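Local coordinates for protein putative isohexenylglutaconyl-CoA hydratase (Pseudomonas aeruginosa, PDB 4ZU2) that probably hydrates isohexenylglutaconyl-CoA, a branched enoyl-CoA thioester of bacterial citronellate breakdown, as a member of the crotonase (enoyl-CoA hydratase/isomerase) family, at residues Leu39-Arg50 with Ser93-Gln103; Gly116-Ala127 with Ile149-Ile157. All coordinates share one frame; numbering follows the deposited sequence.

Contact 1: residues Leu39-Arg50 with Ser93-Gln103; sequences LRAVLAAVRDDR and SLLEEAQAAPQ
The carbonyl oxygen of Val46 is gripped from both faces of its plane. Gln103 NE2 donates to Val46 O across the contact at 2.9 Å, from well above the carbonyl plane. Asp49 N reaches the same oxygen from the opposite face. Gln103 NE2 also donates to Val52 O, and a water that donates to Gln103 OE1 and Leu43 O ties down the other end of the amide. The rotation of the amide is thereby fixed. Val46 CG2 packs against it, 3.4 Å from Gln103 NE2.

Next to this, Arg50 holds Arg47 O end-on, with NH1 and NH2 both donating to the one oxygen. Pro102 CB lies over a face of that guanidinium, 3.4 Å from Arg50 NH2.

At the other end Arg40 takes Glu97 side-on. Arg40 NE meets Glu97 OE1 at 3.1 Å in a nearly straight bond (176°), and Arg40 NH2 meets the syn lone pair of Glu97 OE2 at 3.0 Å. The Arg40 chain bends at CG-CD (chi3 72°), which turns the guanidinium over Ser93 CB. A second water donates to Glu97 OE1 and Arg40 O.

Between the polar ends, Leu43 CD1 sits 3.7 Å from Leu94 CD1 and 3.9 Å from Ala98 CB. Leu39 CD1 touches Leu94 CD2. The axes of helix segments 39-47 and 93-99 come within 10.0 Å and run the same way, 28° apart. Helices 33-47 and 81-99 each lead toward a parallel strand, 54-59 and 104-109, an arrangement typical of the repeated beta-beta-alpha spiral core of the crotonase fold.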
loop_
_atom_site.group_PDB
_atom_site.type_symbol
_atom_site.label_atom_id
_atom_site.label_comp_id
_atom_site.label_asym_id
_atom_site.label_seq_id
_atom_site.Cartn_x
_atom_site.Cartn_y
_atom_site.Cartn_z
ATOM N N LEU A 39 2.100 23.801 -17.785
ATOM C CA LEU A 39 2.813 22.939 -16.862
ATOM C C LEU A 39 3.459 21.817 -17.636
ATOM O O LEU A 39 4.561 21.381 -17.308
ATOM C CB LEU A 39 1.876 22.333 -15.860
ATOM C CG LEU A 39 1.466 23.251 -14.742
ATOM C CD1 LEU A 39 0.176 22.694 -14.098
ATOM C CD2 LEU A 39 2.537 23.429 -13.713
ATOM N N ARG A 40 2.750 21.385 -18.678
ATOM C CA ARG A 40 3.186 20.281 -19.506
ATOM C C ARG A 40 4.365 20.718 -20.329
ATOM O O ARG A 40 5.300 19.935 -20.567
ATOM C CB ARG A 40 2.041 19.789 -20.415
ATOM C CG ARG A 40 0.974 19.054 -19.656
ATOM C CD ARG A 40 -0.087 18.491 -20.567
ATOM N NE ARG A 40 0.425 17.353 -21.323
ATOM C CZ ARG A 40 -0.145 16.879 -22.424
ATOM N NH1 ARG A 40 -1.214 17.451 -22.880
ATOM N NH2 ARG A 40 0.366 15.857 -23.089
ATOM N N ALA A 41 4.313 21.972 -20.767
ATOM C CA ALA A 41 5.383 22.544 -21.592
ATOM C C ALA A 41 6.657 22.699 -20.809
ATOM O O ALA A 41 7.734 22.437 -21.328
ATOM C CB ALA A 41 4.958 23.918 -22.168
ATOM N N VAL A 42 6.535 23.172 -19.570
ATOM C CA VAL A 42 7.662 23.302 -18.664
ATOM C C VAL A 42 8.275 21.933 -18.320
ATOM O O VAL A 42 9.490 21.783 -18.307
ATOM C CB VAL A 42 7.257 24.047 -17.359
ATOM C CG1 VAL A 42 8.332 23.910 -16.298
ATOM C CG2 VAL A 42 6.995 25.523 -17.626
ATOM N N LEU A 43 7.441 20.932 -18.060
ATOM C CA LEU A 43 7.952 19.620 -17.688
ATOM C C LEU A 43 8.728 19.009 -18.852
ATOM O O LEU A 43 9.730 18.330 -18.631
ATOM C CB LEU A 43 6.823 18.697 -17.201
ATOM C CG LEU A 43 6.213 19.065 -15.825
ATOM C CD1 LEU A 43 4.935 18.279 -15.511
ATOM C CD2 LEU A 43 7.181 18.882 -14.716
ATOM N N ALA A 44 8.279 19.244 -20.086
ATOM C CA ALA A 44 8.965 18.697 -21.255
ATOM C C ALA A 44 10.258 19.447 -21.522
ATOM O O ALA A 44 11.254 18.865 -21.995
ATOM C CB ALA A 44 8.065 18.760 -22.477
ATOM N N ALA A 45 10.241 20.745 -21.217
ATOM C CA ALA A 45 11.433 21.588 -21.335
ATOM C C ALA A 45 12.640 21.042 -20.574
ATOM O O ALA A 45 13.770 21.056 -21.079
ATOM C CB ALA A 45 11.132 23.002 -20.814
ATOM N N VAL A 46 12.406 20.610 -19.345
ATOM C CA VAL A 46 13.486 20.177 -18.458
ATOM C C VAL A 46 13.646 18.634 -18.348
ATOM O O VAL A 46 14.619 18.123 -17.775
ATOM C CB VAL A 46 13.285 20.764 -17.045
ATOM C CG1 VAL A 46 12.939 22.284 -17.091
ATOM C CG2 VAL A 46 12.231 19.988 -16.260
ATOM N N ARG A 47 12.661 17.895 -18.830
ATOM C CA ARG A 47 12.687 16.426 -18.755
ATOM C C ARG A 47 14.091 15.847 -18.999
ATOM O O ARG A 47 14.593 15.107 -18.172
ATOM C CB ARG A 47 11.713 15.799 -19.747
ATOM C CG ARG A 47 11.494 14.301 -19.502
ATOM C CD ARG A 47 10.780 13.614 -20.671
ATOM N NE ARG A 47 11.438 13.981 -21.922
ATOM C CZ ARG A 47 10.955 13.748 -23.142
ATOM N NH1 ARG A 47 9.795 13.117 -23.292
ATOM N NH2 ARG A 47 11.637 14.153 -24.222
ATOM N N ASP A 48 14.725 16.200 -20.116
ATOM C CA ASP A 48 16.050 15.660 -20.475
ATOM C C ASP A 48 17.210 16.497 -19.950
ATOM O O ASP A 48 18.353 16.209 -20.256
ATOM C CB ASP A 48 16.219 15.494 -21.994
ATOM C CG ASP A 48 15.237 14.510 -22.595
ATOM O OD1 ASP A 48 14.537 13.798 -21.839
ATOM O OD2 ASP A 48 15.186 14.438 -23.843
ATOM N N ASP A 49 16.922 17.510 -19.144
ATOM C CA ASP A 49 17.972 18.372 -18.627
ATOM C C ASP A 49 18.384 18.050 -17.203
ATOM O O ASP A 49 17.663 18.386 -16.249
ATOM C CB ASP A 49 17.525 19.824 -18.675
ATOM C CG ASP A 49 18.659 20.767 -18.423
ATOM O OD1 ASP A 49 18.988 21.012 -17.246
ATOM O OD2 ASP A 49 19.252 21.219 -19.408
ATOM N N ARG A 50 19.573 17.462 -17.056
ATOM C CA ARG A 50 20.048 16.969 -15.756
ATOM C C ARG A 50 20.693 18.062 -14.916
ATOM O O ARG A 50 21.061 17.829 -13.762
ATOM C CB ARG A 50 21.042 15.819 -15.933
ATOM C CG ARG A 50 20.448 14.532 -16.518
ATOM C CD ARG A 50 19.418 13.830 -15.609
ATOM N NE ARG A 50 18.448 13.111 -16.432
ATOM C CZ ARG A 50 17.288 13.603 -16.845
ATOM N NH1 ARG A 50 16.891 14.825 -16.481
ATOM N NH2 ARG A 50 16.514 12.861 -17.629
ATOM N N SER A 93 -2.651 13.362 -18.821
ATOM C CA SER A 93 -1.295 13.393 -19.353
ATOM C C SER A 93 -0.401 14.259 -18.485
ATOM O O SER A 93 0.760 13.922 -18.307
ATOM C CB SER A 93 -1.261 13.890 -20.789
ATOM O OG SER A 93 -2.054 13.085 -21.612
ATOM N N LEU A 94 -0.916 15.354 -17.922
ATOM C CA LEU A 94 -0.082 16.159 -17.007
ATOM C C LEU A 94 0.364 15.317 -15.810
ATOM O O LEU A 94 1.489 15.399 -15.411
ATOM C CB LEU A 94 -0.794 17.418 -16.519
ATOM C CG LEU A 94 -0.253 18.086 -15.248
ATOM C CD1 LEU A 94 1.197 18.445 -15.357
ATOM C CD2 LEU A 94 -1.036 19.362 -14.973
ATOM N N LEU A 95 -0.540 14.513 -15.242
ATOM C CA LEU A 95 -0.242 13.762 -14.033
ATOM C C LEU A 95 0.760 12.675 -14.363
ATOM O O LEU A 95 1.644 12.361 -13.564
ATOM C CB LEU A 95 -1.516 13.150 -13.398
ATOM C CG LEU A 95 -2.648 14.065 -12.899
ATOM C CD1 LEU A 95 -3.898 13.247 -12.425
ATOM C CD2 LEU A 95 -2.186 15.029 -11.805
ATOM N N GLU A 96 0.653 12.143 -15.571
ATOM C CA GLU A 96 1.542 11.074 -15.990
ATOM C C GLU A 96 2.956 11.590 -16.101
ATOM O O GLU A 96 3.900 10.921 -15.660
ATOM C CB GLU A 96 1.145 10.497 -17.353
ATOM C CG GLU A 96 -0.043 9.604 -17.313
ATOM C CD GLU A 96 -0.312 8.916 -18.665
ATOM O OE1 GLU A 96 0.036 7.706 -18.764
ATOM O OE2 GLU A 96 -0.886 9.583 -19.593
ATOM N N GLU A 97 3.085 12.759 -16.722
ATOM C CA GLU A 97 4.380 13.357 -17.020
ATOM C C GLU A 97 5.014 14.060 -15.810
ATOM O O GLU A 97 6.235 14.258 -15.764
ATOM C CB GLU A 97 4.271 14.295 -18.212
ATOM C CG GLU A 97 3.711 13.655 -19.521
ATOM C CD GLU A 97 2.937 14.661 -20.445
ATOM O OE1 GLU A 97 2.929 15.869 -20.184
ATOM O OE2 GLU A 97 2.346 14.242 -21.448
ATOM N N ALA A 98 4.196 14.423 -14.827
ATOM C CA ALA A 98 4.746 14.966 -13.608
ATOM C C ALA A 98 5.268 13.781 -12.759
ATOM O O ALA A 98 6.425 13.776 -12.338
ATOM C CB ALA A 98 3.701 15.771 -12.860
ATOM N N GLN A 99 4.393 12.799 -12.530
ATOM C CA GLN A 99 4.715 11.543 -11.842
ATOM C C GLN A 99 6.020 10.943 -12.353
ATOM O O GLN A 99 6.853 10.451 -11.576
ATOM C CB GLN A 99 3.585 10.513 -12.037
ATOM C CG GLN A 99 3.809 9.111 -11.363
ATOM C CD GLN A 99 3.320 9.063 -9.938
ATOM O OE1 GLN A 99 3.516 10.001 -9.174
ATOM N NE2 GLN A 99 2.608 7.993 -9.590
ATOM N N ALA A 100 6.204 11.010 -13.656
ATOM C CA ALA A 100 7.329 10.336 -14.284
ATOM C C ALA A 100 8.490 11.271 -14.566
ATOM O O ALA A 100 9.447 10.871 -15.208
ATOM C CB ALA A 100 6.859 9.605 -15.581
ATOM N N ALA A 101 8.431 12.502 -14.062
ATOM C CA ALA A 101 9.549 13.440 -14.224
ATOM C C ALA A 101 10.879 12.918 -13.634
ATOM O O ALA A 101 10.895 12.478 -12.491
ATOM C CB ALA A 101 9.212 14.803 -13.571
ATOM N N PRO A 102 11.993 13.004 -14.405
ATOM C CA PRO A 102 13.337 12.579 -13.962
ATOM C C PRO A 102 13.857 13.293 -12.701
ATOM O O PRO A 102 14.609 12.708 -11.898
ATOM C CB PRO A 102 14.217 12.911 -15.173
ATOM C CG PRO A 102 13.252 12.784 -16.360
ATOM C CD PRO A 102 11.978 13.327 -15.856
ATOM N N GLN A 103 13.416 14.535 -12.547
ATOM C CA GLN A 103 13.632 15.357 -11.358
ATOM C C GLN A 103 12.911 14.856 -10.128
ATOM O O GLN A 103 11.842 14.233 -10.237
ATOM C CB GLN A 103 13.035 16.771 -11.607
ATOM C CG GLN A 103 13.752 17.640 -12.625
ATOM C CD GLN A 103 13.400 17.327 -14.050
ATOM O OE1 GLN A 103 12.317 16.809 -14.349
ATOM N NE2 GLN A 103 14.326 17.648 -14.958
HETATM O O HOH W 1 5.174 17.300 -20.282
HETATM O O HOH W 2 10.334 16.557 -16.187
#

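Contact 2: residues Gly116-Ala127 with Ile149-Ile157; sequences GGFGLACVSDVA and IAPFVVRRI
Polar contacts centre on Arg156, which reaches across to the turn after helix 116-121. Arg156 NH1 donates to Ser124 O at 2.8 Å, on a lone pair and in the planes of both groups, with an angle of 163°. The Arg156 chain leaves with CG opposite its own N (chi1 -173°) and bends at chi2, which carries the guanidinium over the turn. Ala121 O lies over one guanidinium face. Ser124 OG donates to Ala121 O at 2.8 Å and so braces the type I turn from Ala121 to Ser124. Arg156 NE is held by Leu182 O. A water donates to Cys122 O and Phe152 O and bridges the two backbones. Asp125 forms a salt bridge with Arg163 of the third subunit.

Apolar contacts line the rest. Cys122 CA lies over the Arg156 guanidinium, and Ala127 CB is at its edge, 3.6 Å from NH2. Cys122 SG rests 4.0 Å from Arg156 CB and also touches Val153. Val153 CG2 meets the edge of the Phe118 ring, 3.5 Å from CE1. Val123 CG1 approaches the Phe152 ring obliquely, 3.7 Å from CD1. Ile149 CG1 lies 4.0 Å from Gly119 CA, a close approach to bare backbone.

The axes of helices 116-121 and 149-157 pass 9.5 Å apart at 46°. Helix 81-99 covers Val123 and Phe152, and helix 159-168 covers Phe118 and Val153. Beyond the turn, strand 126-130 runs between 104-109 and 185-187 in the main sheet.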
loop_
_atom_site.group_PDB
_atom_site.type_symbol
_atom_site.label_atom_id
_atom_site.label_comp_id
_atom_site.label_asym_id
_atom_site.label_seq_id
_atom_site.Cartn_x
_atom_site.Cartn_y
_atom_site.Cartn_z
ATOM N N GLY A 116 -8.489 18.156 -8.895
ATOM C CA GLY A 116 -7.260 18.118 -9.666
ATOM C C GLY A 116 -6.050 18.625 -8.879
ATOM O O GLY A 116 -4.928 18.221 -9.152
ATOM N N GLY A 117 -6.283 19.520 -7.916
ATOM C CA GLY A 117 -5.237 19.977 -7.000
ATOM C C GLY A 117 -4.679 18.854 -6.135
ATOM O O GLY A 117 -3.461 18.719 -6.002
ATOM N N PHE A 118 -5.583 18.093 -5.533
ATOM C CA PHE A 118 -5.291 16.878 -4.738
ATOM C C PHE A 118 -4.607 15.877 -5.691
ATOM O O PHE A 118 -3.651 15.208 -5.325
ATOM C CB PHE A 118 -6.633 16.406 -4.152
ATOM C CG PHE A 118 -6.639 15.082 -3.474
ATOM C CD1 PHE A 118 -6.243 13.911 -4.113
ATOM C CD2 PHE A 118 -7.167 14.980 -2.217
ATOM C CE1 PHE A 118 -6.293 12.689 -3.459
ATOM C CE2 PHE A 118 -7.208 13.745 -1.558
ATOM C CZ PHE A 118 -6.786 12.605 -2.187
ATOM N N GLY A 119 -5.027 15.861 -6.954
ATOM C CA GLY A 119 -4.310 15.120 -7.986
ATOM C C GLY A 119 -2.817 15.365 -8.143
ATOM O O GLY A 119 -2.014 14.426 -8.177
ATOM N N LEU A 120 -2.419 16.613 -8.278
ATOM C CA LEU A 120 -0.991 16.936 -8.393
ATOM C C LEU A 120 -0.171 16.558 -7.166
ATOM O O LEU A 120 0.982 16.232 -7.287
ATOM C CB LEU A 120 -0.789 18.432 -8.558
ATOM C CG LEU A 120 -1.298 19.132 -9.799
ATOM C CD1 LEU A 120 -1.046 20.626 -9.631
ATOM C CD2 LEU A 120 -0.572 18.600 -11.028
ATOM N N ALA A 121 -0.749 16.719 -5.990
ATOM C CA ALA A 121 -0.060 16.371 -4.737
ATOM C C ALA A 121 0.324 14.868 -4.759
ATOM O O ALA A 121 1.369 14.455 -4.273
ATOM C CB ALA A 121 -0.959 16.690 -3.549
ATOM N N CYS A 122 -0.545 14.079 -5.367
ATOM C CA CYS A 122 -0.450 12.634 -5.343
ATOM C C CYS A 122 0.671 12.117 -6.204
ATOM O O CYS A 122 0.983 10.946 -6.136
ATOM C CB CYS A 122 -1.762 12.019 -5.830
ATOM S SG CYS A 122 -3.119 11.978 -4.683
ATOM N N VAL A 123 1.258 12.976 -7.034
ATOM C CA VAL A 123 2.336 12.544 -7.925
ATOM C C VAL A 123 3.688 13.191 -7.610
ATOM O O VAL A 123 4.635 13.128 -8.411
ATOM C CB VAL A 123 1.972 12.737 -9.421
ATOM C CG1 VAL A 123 0.622 12.085 -9.712
ATOM C CG2 VAL A 123 1.965 14.182 -9.808
ATOM N N SER A 124 3.778 13.810 -6.445
ATOM C CA SER A 124 5.052 14.354 -5.991
ATOM C C SER A 124 5.936 13.238 -5.356
ATOM O O SER A 124 5.417 12.270 -4.771
ATOM C CB SER A 124 4.804 15.491 -4.988
ATOM O OG SER A 124 4.103 15.018 -3.853
ATOM N N ASP A 125 7.253 13.379 -5.468
ATOM C CA ASP A 125 8.192 12.552 -4.680
ATOM C C ASP A 125 8.208 12.964 -3.191
ATOM O O ASP A 125 8.346 12.135 -2.319
ATOM C CB ASP A 125 9.608 12.629 -5.233
ATOM C CG ASP A 125 9.699 12.206 -6.676
ATOM O OD1 ASP A 125 9.202 11.105 -6.989
ATOM O OD2 ASP A 125 10.260 12.969 -7.483
ATOM N N VAL A 126 8.028 14.246 -2.931
ATOM C CA VAL A 126 7.938 14.774 -1.581
ATOM C C VAL A 126 6.854 15.881 -1.497
ATOM O O VAL A 126 6.874 16.880 -2.228
ATOM C CB VAL A 126 9.335 15.297 -1.098
ATOM C CG1 VAL A 126 9.322 15.659 0.410
ATOM C CG2 VAL A 126 10.397 14.260 -1.356
ATOM N N ALA A 127 5.876 15.651 -0.640
ATOM C CA ALA A 127 4.835 16.639 -0.315
ATOM C C ALA A 127 4.987 17.120 1.142
ATOM O O ALA A 127 5.086 16.307 2.094
ATOM C CB ALA A 127 3.504 16.045 -0.491
ATOM N N ILE A 149 -7.727 11.163 -11.592
ATOM C CA ILE A 149 -7.097 11.066 -10.266
ATOM C C ILE A 149 -7.041 9.630 -9.741
ATOM O O ILE A 149 -6.072 9.264 -9.038
ATOM C CB ILE A 149 -7.835 11.976 -9.270
ATOM C CG1 ILE A 149 -7.591 13.453 -9.635
ATOM C CG2 ILE A 149 -7.442 11.762 -7.883
ATOM C CD1 ILE A 149 -8.644 14.329 -9.143
ATOM N N ALA A 150 -8.073 8.837 -10.043
ATOM C CA ALA A 150 -8.295 7.550 -9.367
ATOM C C ALA A 150 -7.025 6.690 -9.224
ATOM O O ALA A 150 -6.646 6.276 -8.135
ATOM C CB ALA A 150 -9.371 6.754 -10.050
ATOM N N PRO A 151 -6.355 6.427 -10.330
ATOM C CA PRO A 151 -5.169 5.568 -10.271
ATOM C C PRO A 151 -4.012 6.180 -9.488
ATOM O O PRO A 151 -3.260 5.470 -8.862
ATOM C CB PRO A 151 -4.805 5.397 -11.749
ATOM C CG PRO A 151 -5.512 6.412 -12.467
ATOM C CD PRO A 151 -6.725 6.741 -11.709
ATOM N N PHE A 152 -3.903 7.503 -9.478
ATOM C CA PHE A 152 -2.815 8.120 -8.782
ATOM C C PHE A 152 -3.082 8.191 -7.245
ATOM O O PHE A 152 -2.161 8.134 -6.436
ATOM C CB PHE A 152 -2.458 9.465 -9.405
ATOM C CG PHE A 152 -1.961 9.375 -10.839
ATOM C CD1 PHE A 152 -0.671 8.943 -11.117
ATOM C CD2 PHE A 152 -2.784 9.769 -11.899
ATOM C CE1 PHE A 152 -0.218 8.889 -12.418
ATOM C CE2 PHE A 152 -2.365 9.683 -13.186
ATOM C CZ PHE A 152 -1.079 9.247 -13.463
ATOM N N VAL A 153 -4.336 8.252 -6.851
ATOM C CA VAL A 153 -4.641 8.290 -5.440
ATOM C C VAL A 153 -4.570 6.878 -4.834
ATOM O O VAL A 153 -4.142 6.717 -3.698
ATOM C CB VAL A 153 -6.009 8.962 -5.125
ATOM C CG1 VAL A 153 -7.170 8.161 -5.680
ATOM C CG2 VAL A 153 -6.188 9.150 -3.597
ATOM N N VAL A 154 -5.018 5.872 -5.568
ATOM C CA VAL A 154 -4.881 4.488 -5.101
ATOM C C VAL A 154 -3.381 4.173 -4.981
ATOM O O VAL A 154 -2.933 3.628 -3.984
ATOM C CB VAL A 154 -5.565 3.510 -6.076
ATOM C CG1 VAL A 154 -5.301 2.050 -5.669
ATOM C CG2 VAL A 154 -7.034 3.839 -6.178
ATOM N N ARG A 155 -2.587 4.594 -5.968
ATOM C CA ARG A 155 -1.128 4.459 -5.872
ATOM C C ARG A 155 -0.578 5.255 -4.675
ATOM O O ARG A 155 0.361 4.822 -4.016
ATOM C CB ARG A 155 -0.453 4.882 -7.182
ATOM C CG ARG A 155 -0.464 3.773 -8.213
ATOM C CD ARG A 155 -0.388 4.212 -9.658
ATOM N NE ARG A 155 -1.104 3.193 -10.434
ATOM C CZ ARG A 155 -0.640 2.564 -11.499
ATOM N NH1 ARG A 155 0.553 2.867 -12.010
ATOM N NH2 ARG A 155 -1.388 1.629 -12.074
ATOM N N ARG A 156 -1.204 6.382 -4.360
ATOM C CA ARG A 156 -0.667 7.294 -3.374
ATOM C C ARG A 156 -0.786 6.739 -1.939
ATOM O O ARG A 156 0.208 6.623 -1.246
ATOM C CB ARG A 156 -1.340 8.662 -3.467
ATOM C CG ARG A 156 -0.682 9.695 -2.549
ATOM C CD ARG A 156 0.693 10.033 -3.017
ATOM N NE ARG A 156 1.258 11.166 -2.311
ATOM C CZ ARG A 156 2.355 11.797 -2.685
ATOM N NH1 ARG A 156 3.018 11.390 -3.747
ATOM N NH2 ARG A 156 2.818 12.806 -1.967
ATOM N N ILE A 157 -1.985 6.331 -1.559
ATOM C CA ILE A 157 -2.324 5.996 -0.185
ATOM C C ILE A 157 -2.992 4.630 -0.042
ATOM O O ILE A 157 -3.308 4.222 1.071
ATOM C CB ILE A 157 -3.309 7.070 0.390
ATOM C CG1 ILE A 157 -4.617 7.073 -0.388
ATOM C CG2 ILE A 157 -2.695 8.457 0.357
ATOM C CD1 ILE A 157 -5.592 8.147 0.067
HETATM O O HOH W 3 0.967 8.391 -7.019
#

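In the fold
Contact 2 is buried close to the centre of the folded chain, whereas contact 1 is only partly buried. Their centres are 15 Å apart, and they touch directly: Leu95 CB lies 3.6 Å from Phe152 CE2, and Gln99 packs on Val123. Helix 81-99 is therefore shared ground, facing helix 33-47 on one side and contact 2 on another. The chemistry follows the setting. Contact 1 pairs opposite charges around a small leucine patch. Contact 2 buries one arginine among backbone carbonyls, with aromatic and aliphatic groups beside it. Both reach other subunits: Gln99 OE1 accepts a hydrogen bond from Arg163 of the third subunit, and Arg155 NH2 donates to Ser222 O of the second.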